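PDB 4AW7: GH86A beta-porphyranase, which hydrolyses the seaweed polysaccharide porphyran at linkages between beta-D-galactopyranose and alpha-L-galactopyranose-6-sulfate, releasing mostly a sulfated disaccharide. Local coordinates for residues 287-299 / 424-436. Numbering follows the deposited sequence.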
loop_
_atom_site.group_PDB
_atom_site.type_symbol
_atom_site.label_atom_id
_atom_site.label_comp_id
_atom_site.label_asym_id
_atom_site.label_seq_id
_atom_site.Cartn_x
_atom_site.Cartn_y
_atom_site.Cartn_z
ATOM N N ASP A 287 -0.356 1.709 -25.652
ATOM C CA ASP A 287 -1.774 1.808 -25.220
ATOM C C ASP A 287 -2.382 0.515 -24.670
ATOM O O ASP A 287 -3.312 0.589 -23.884
ATOM C CB ASP A 287 -2.727 2.257 -26.343
ATOM C CG ASP A 287 -2.843 3.770 -26.511
ATOM O OD1 ASP A 287 -2.772 4.552 -25.539
ATOM O OD2 ASP A 287 -3.105 4.185 -27.677
ATOM N N ILE A 288 -1.917 -0.647 -25.083
ATOM C CA ILE A 288 -2.488 -1.889 -24.541
ATOM C C ILE A 288 -1.671 -2.412 -23.384
ATOM O O ILE A 288 -2.196 -2.707 -22.311
ATOM C CB ILE A 288 -2.578 -3.003 -25.591
ATOM C CG1 ILE A 288 -3.528 -2.590 -26.731
ATOM C CG2 ILE A 288 -3.027 -4.301 -24.900
ATOM C CD1 ILE A 288 -3.373 -3.420 -28.025
ATOM N N SER A 289 -0.366 -2.490 -23.543
ATOM C CA SER A 289 0.368 -3.092 -22.477
ATOM C C SER A 289 0.443 -2.194 -21.221
ATOM O O SER A 289 0.379 -2.674 -20.115
ATOM C CB SER A 289 1.718 -3.617 -22.964
ATOM O OG SER A 289 2.731 -2.702 -22.793
ATOM N N SER A 290 0.532 -0.881 -21.407
ATOM C CA SER A 290 0.787 0.006 -20.283
ATOM C C SER A 290 -0.460 0.254 -19.427
ATOM O O SER A 290 -0.331 0.636 -18.260
ATOM C CB SER A 290 1.414 1.315 -20.762
ATOM O OG SER A 290 2.598 1.094 -21.542
ATOM N N VAL A 291 -1.659 -0.050 -19.926
ATOM C CA VAL A 291 -2.885 -0.004 -19.101
ATOM C C VAL A 291 -3.178 -1.293 -18.319
ATOM O O VAL A 291 -4.061 -1.274 -17.419
ATOM C CB VAL A 291 -4.133 0.403 -19.907
ATOM C CG1 VAL A 291 -3.852 1.691 -20.637
ATOM C CG2 VAL A 291 -4.607 -0.712 -20.863
ATOM N N ARG A 292 -2.440 -2.359 -18.555
ATOM C CA ARG A 292 -2.650 -3.612 -17.816
ATOM C C ARG A 292 -2.487 -3.353 -16.277
ATOM O O ARG A 292 -3.158 -3.988 -15.442
ATOM C CB ARG A 292 -1.730 -4.738 -18.337
ATOM C CG ARG A 292 -1.981 -5.154 -19.787
ATOM C CD ARG A 292 -0.953 -6.160 -20.421
ATOM N NE ARG A 292 -1.319 -6.469 -21.819
ATOM C CZ ARG A 292 -0.479 -6.749 -22.818
ATOM N NH1 ARG A 292 0.837 -6.733 -22.635
ATOM N NH2 ARG A 292 -0.968 -7.035 -24.035
ATOM N N SER A 293 -1.636 -2.390 -15.899
ATOM C CA SER A 293 -1.432 -1.981 -14.483
ATOM C C SER A 293 -2.671 -1.608 -13.712
ATOM O O SER A 293 -2.696 -1.675 -12.483
ATOM C CB SER A 293 -0.454 -0.770 -14.446
ATOM O OG SER A 293 0.826 -1.147 -14.857
ATOM N N VAL A 294 -3.699 -1.142 -14.410
ATOM C CA VAL A 294 -4.913 -0.694 -13.735
ATOM C C VAL A 294 -5.546 -1.806 -12.906
ATOM O O VAL A 294 -6.058 -1.552 -11.830
ATOM C CB VAL A 294 -5.923 -0.097 -14.727
ATOM C CG1 VAL A 294 -7.301 0.081 -14.103
ATOM C CG2 VAL A 294 -5.369 1.253 -15.253
ATOM N N SER A 295 -5.508 -3.039 -13.385
ATOM C CA SER A 295 -6.083 -4.114 -12.584
ATOM C C SER A 295 -5.305 -4.254 -11.277
ATOM O O SER A 295 -5.897 -4.486 -10.232
ATOM C CB SER A 295 -6.222 -5.444 -13.335
ATOM O OG SER A 295 -5.011 -5.815 -13.861
ATOM N N SER A 296 -3.977 -4.078 -11.318
ATOM C CA SER A 296 -3.137 -4.122 -10.126
ATOM C C SER A 296 -3.492 -2.989 -9.192
ATOM O O SER A 296 -3.539 -3.177 -7.979
ATOM C CB SER A 296 -1.647 -4.021 -10.475
ATOM O OG SER A 296 -1.246 -5.132 -11.235
ATOM N N PHE A 297 -3.716 -1.778 -9.708
ATOM C CA PHE A 297 -4.143 -0.686 -8.838
ATOM C C PHE A 297 -5.341 -1.137 -8.010
ATOM O O PHE A 297 -5.383 -0.959 -6.784
ATOM C CB PHE A 297 -4.525 0.580 -9.584
ATOM C CG PHE A 297 -3.443 1.212 -10.437
ATOM C CD1 PHE A 297 -2.089 1.066 -10.201
ATOM C CD2 PHE A 297 -3.826 2.020 -11.476
ATOM C CE1 PHE A 297 -1.139 1.649 -11.040
ATOM C CE2 PHE A 297 -2.893 2.616 -12.277
ATOM C CZ PHE A 297 -1.554 2.414 -12.089
ATOM N N ASN A 298 -6.365 -1.678 -8.664
ATOM C CA ASN A 298 -7.541 -2.148 -7.945
ATOM C C ASN A 298 -7.241 -3.267 -6.963
ATOM O O ASN A 298 -7.704 -3.267 -5.817
ATOM C CB ASN A 298 -8.636 -2.526 -8.925
ATOM C CG ASN A 298 -9.406 -1.320 -9.453
ATOM O OD1 ASN A 298 -9.675 -0.381 -8.704
ATOM N ND2 ASN A 298 -9.764 -1.354 -10.753
ATOM N N HIS A 299 -6.455 -4.261 -7.383
ATOM C CA HIS A 299 -6.227 -5.374 -6.473
ATOM C C HIS A 299 -5.502 -4.958 -5.191
ATOM O O HIS A 299 -5.803 -5.444 -4.087
ATOM C CB HIS A 299 -5.421 -6.490 -7.143
ATOM C CG HIS A 299 -6.108 -7.159 -8.290
ATOM N ND1 HIS A 299 -7.435 -7.527 -8.274
ATOM C CD2 HIS A 299 -5.616 -7.586 -9.469
ATOM C CE1 HIS A 299 -7.722 -8.141 -9.410
ATOM N NE2 HIS A 299 -6.635 -8.192 -10.151
ATOM N N ARG A 424 -20.966 0.654 -11.872
ATOM C CA ARG A 424 -19.736 0.925 -12.607
ATOM C C ARG A 424 -18.894 -0.339 -12.660
ATOM O O ARG A 424 -18.736 -1.030 -11.673
ATOM C CB ARG A 424 -18.938 2.003 -11.890
ATOM C CG ARG A 424 -19.702 3.298 -11.563
ATOM C CD ARG A 424 -18.850 4.213 -10.731
ATOM N NE ARG A 424 -19.546 5.428 -10.364
ATOM C CZ ARG A 424 -19.019 6.358 -9.579
ATOM N NH1 ARG A 424 -17.793 6.201 -9.108
ATOM N NH2 ARG A 424 -19.705 7.422 -9.222
ATOM N N SER A 425 -18.323 -0.616 -13.819
ATOM C CA SER A 425 -17.493 -1.790 -14.028
ATOM C C SER A 425 -16.244 -1.423 -14.802
ATOM O O SER A 425 -16.350 -0.842 -15.867
ATOM C CB SER A 425 -18.258 -2.838 -14.812
ATOM O OG SER A 425 -17.424 -3.895 -15.173
ATOM N N LEU A 426 -15.094 -1.826 -14.287
ATOM C CA LEU A 426 -13.814 -1.660 -14.950
ATOM C C LEU A 426 -13.178 -3.035 -15.095
ATOM O O LEU A 426 -12.761 -3.668 -14.110
ATOM C CB LEU A 426 -12.906 -0.708 -14.181
ATOM C CG LEU A 426 -11.662 -0.210 -14.930
ATOM C CD1 LEU A 426 -11.032 0.918 -14.128
ATOM C CD2 LEU A 426 -10.657 -1.320 -15.254
ATOM N N TYR A 427 -13.133 -3.524 -16.333
ATOM C CA TYR A 427 -12.575 -4.828 -16.646
ATOM C C TYR A 427 -11.311 -4.617 -17.468
ATOM O O TYR A 427 -11.345 -3.949 -18.476
ATOM C CB TYR A 427 -13.588 -5.687 -17.424
ATOM C CG TYR A 427 -12.988 -6.972 -17.970
ATOM C CD1 TYR A 427 -12.214 -7.784 -17.177
ATOM C CD2 TYR A 427 -13.201 -7.391 -19.286
ATOM C CE1 TYR A 427 -11.651 -8.967 -17.634
ATOM C CE2 TYR A 427 -12.632 -8.599 -19.744
ATOM C CZ TYR A 427 -11.843 -9.351 -18.921
ATOM O OH TYR A 427 -11.303 -10.544 -19.404
ATOM N N VAL A 428 -10.205 -5.168 -16.997
ATOM C CA VAL A 428 -8.928 -5.103 -17.698
ATOM C C VAL A 428 -8.677 -6.460 -18.335
ATOM O O VAL A 428 -8.469 -7.451 -17.666
ATOM C CB VAL A 428 -7.759 -4.725 -16.769
ATOM C CG1 VAL A 428 -6.468 -4.579 -17.566
ATOM C CG2 VAL A 428 -8.050 -3.435 -16.005
ATOM N N ASN A 429 -8.708 -6.488 -19.656
ATOM C CA ASN A 429 -8.362 -7.708 -20.404
ATOM C C ASN A 429 -6.964 -7.539 -20.985
ATOM O O ASN A 429 -6.657 -6.486 -21.556
ATOM C CB ASN A 429 -9.401 -7.920 -21.489
ATOM C CG ASN A 429 -9.112 -9.146 -22.319
ATOM O OD1 ASN A 429 -8.397 -9.050 -23.311
ATOM N ND2 ASN A 429 -9.558 -10.311 -21.856
ATOM N N TYR A 430 -6.098 -8.532 -20.821
ATOM C CA TYR A 430 -4.736 -8.266 -21.216
ATOM C C TYR A 430 -4.579 -7.995 -22.735
ATOM O O TYR A 430 -3.701 -7.193 -23.070
ATOM C CB TYR A 430 -3.755 -9.303 -20.644
ATOM C CG TYR A 430 -3.458 -9.140 -19.144
ATOM C CD1 TYR A 430 -4.165 -8.233 -18.340
ATOM C CD2 TYR A 430 -2.457 -9.883 -18.554
ATOM C CE1 TYR A 430 -3.886 -8.088 -17.015
ATOM C CE2 TYR A 430 -2.163 -9.756 -17.224
ATOM C CZ TYR A 430 -2.874 -8.870 -16.449
ATOM O OH TYR A 430 -2.527 -8.795 -15.118
ATOM N N ASN A 431 -5.397 -8.572 -23.618
ATOM C CA ASN A 431 -5.258 -8.250 -25.042
ATOM C C ASN A 431 -6.121 -7.071 -25.496
ATOM O O ASN A 431 -5.688 -6.305 -26.374
ATOM C CB ASN A 431 -5.502 -9.484 -25.936
ATOM C CG ASN A 431 -4.342 -10.483 -25.896
ATOM O OD1 ASN A 431 -3.221 -10.147 -25.511
ATOM N ND2 ASN A 431 -4.621 -11.717 -26.291
ATOM N N ALA A 432 -7.303 -6.911 -24.915
ATOM C CA ALA A 432 -8.270 -5.920 -25.365
ATOM C C ALA A 432 -8.173 -4.572 -24.639
ATOM O O ALA A 432 -8.702 -3.568 -25.120
ATOM C CB ALA A 432 -9.709 -6.496 -25.225
ATOM N N GLY A 433 -7.487 -4.524 -23.515
ATOM C CA GLY A 433 -7.420 -3.282 -22.754
ATOM C C GLY A 433 -8.570 -3.141 -21.798
ATOM O O GLY A 433 -9.133 -4.118 -21.297
ATOM N N ILE A 434 -8.879 -1.901 -21.478
ATOM C CA ILE A 434 -9.895 -1.588 -20.480
ATOM C C ILE A 434 -11.270 -1.475 -21.098
ATOM O O ILE A 434 -11.457 -0.759 -22.077
ATOM C CB ILE A 434 -9.538 -0.277 -19.725
ATOM C CG1 ILE A 434 -8.287 -0.547 -18.870
ATOM C CG2 ILE A 434 -10.722 0.193 -18.865
ATOM C CD1 ILE A 434 -7.678 0.725 -18.258
ATOM N N GLU A 435 -12.236 -2.153 -20.475
ATOM C CA GLU A 435 -13.664 -1.973 -20.788
ATOM C C GLU A 435 -14.331 -1.372 -19.550
ATOM O O GLU A 435 -14.429 -2.044 -18.500
ATOM C CB GLU A 435 -14.349 -3.300 -21.171
ATOM C CG GLU A 435 -15.833 -3.182 -21.548
ATOM C CD GLU A 435 -16.052 -2.481 -22.885
ATOM O OE1 GLU A 435 -15.081 -2.364 -23.681
ATOM O OE2 GLU A 435 -17.200 -2.043 -23.136
ATOM N N TYR A 436 -14.724 -0.117 -19.659
ATOM C CA TYR A 436 -15.370 0.613 -18.578
ATOM C C TYR A 436 -16.797 0.904 -18.965
ATOM O O TYR A 436 -17.052 1.503 -20.016
ATOM C CB TYR A 436 -14.630 1.929 -18.263
ATOM C CG TYR A 436 -15.276 2.628 -17.092
ATOM C CD1 TYR A 436 -15.010 2.218 -15.799
ATOM C CD2 TYR A 436 -16.203 3.637 -17.274
ATOM C CE1 TYR A 436 -15.622 2.794 -14.748
ATOM C CE2 TYR A 436 -16.822 4.249 -16.202
ATOM C CZ TYR A 436 -16.526 3.805 -14.922
ATOM O OH TYR A 436 -17.135 4.347 -13.817
HETATM O O HOH W 1 -9.743 -3.856 -12.389
#
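A beta hairpin of the porphyranase beta-sandwich domain, strands 424-429 and 433-436 with a turn at 430-432, packs against the first turns of helix 293-305 and the type I turn S289-R292 that precedes it; R292 reaches the turn, while V294 meets L426, V428 and I434. The guanidinium of R292 comes side-on to the turn: NE (2.8 Å) and NH2 (2.9 Å) both donate to Y430 O, which lies in the guanidinium plane. Neither bond is straight, at 148° and 138°, as expected when two donors share one oxygen. The chain of R292 runs extended from CG to NE, carrying CD over one face of the Y430 ring in one of that residue's two conformers; NH1 forms a salt bridge with D277. Cutting the side chain back to an alanine is likely to leave Y430 O without these two donors, take the CD methylene away from the ring and remove one positive partner of D277. Farther along, V294 CG1 touches L426 CD2 at 3.8 Å and V294 CG2 meets I434 CD1, which also lies against V291 CB. V428 CG2 sits 3.8 Å from S295 CB, whose OG, turned back between backbone N and carbonyl carbon (chi1 55°), bonds to R292 O. Strand 421-429 also pairs antiparallel with strand 454-462, and helix 359-365 packs beside both elements, touching N298 and I434.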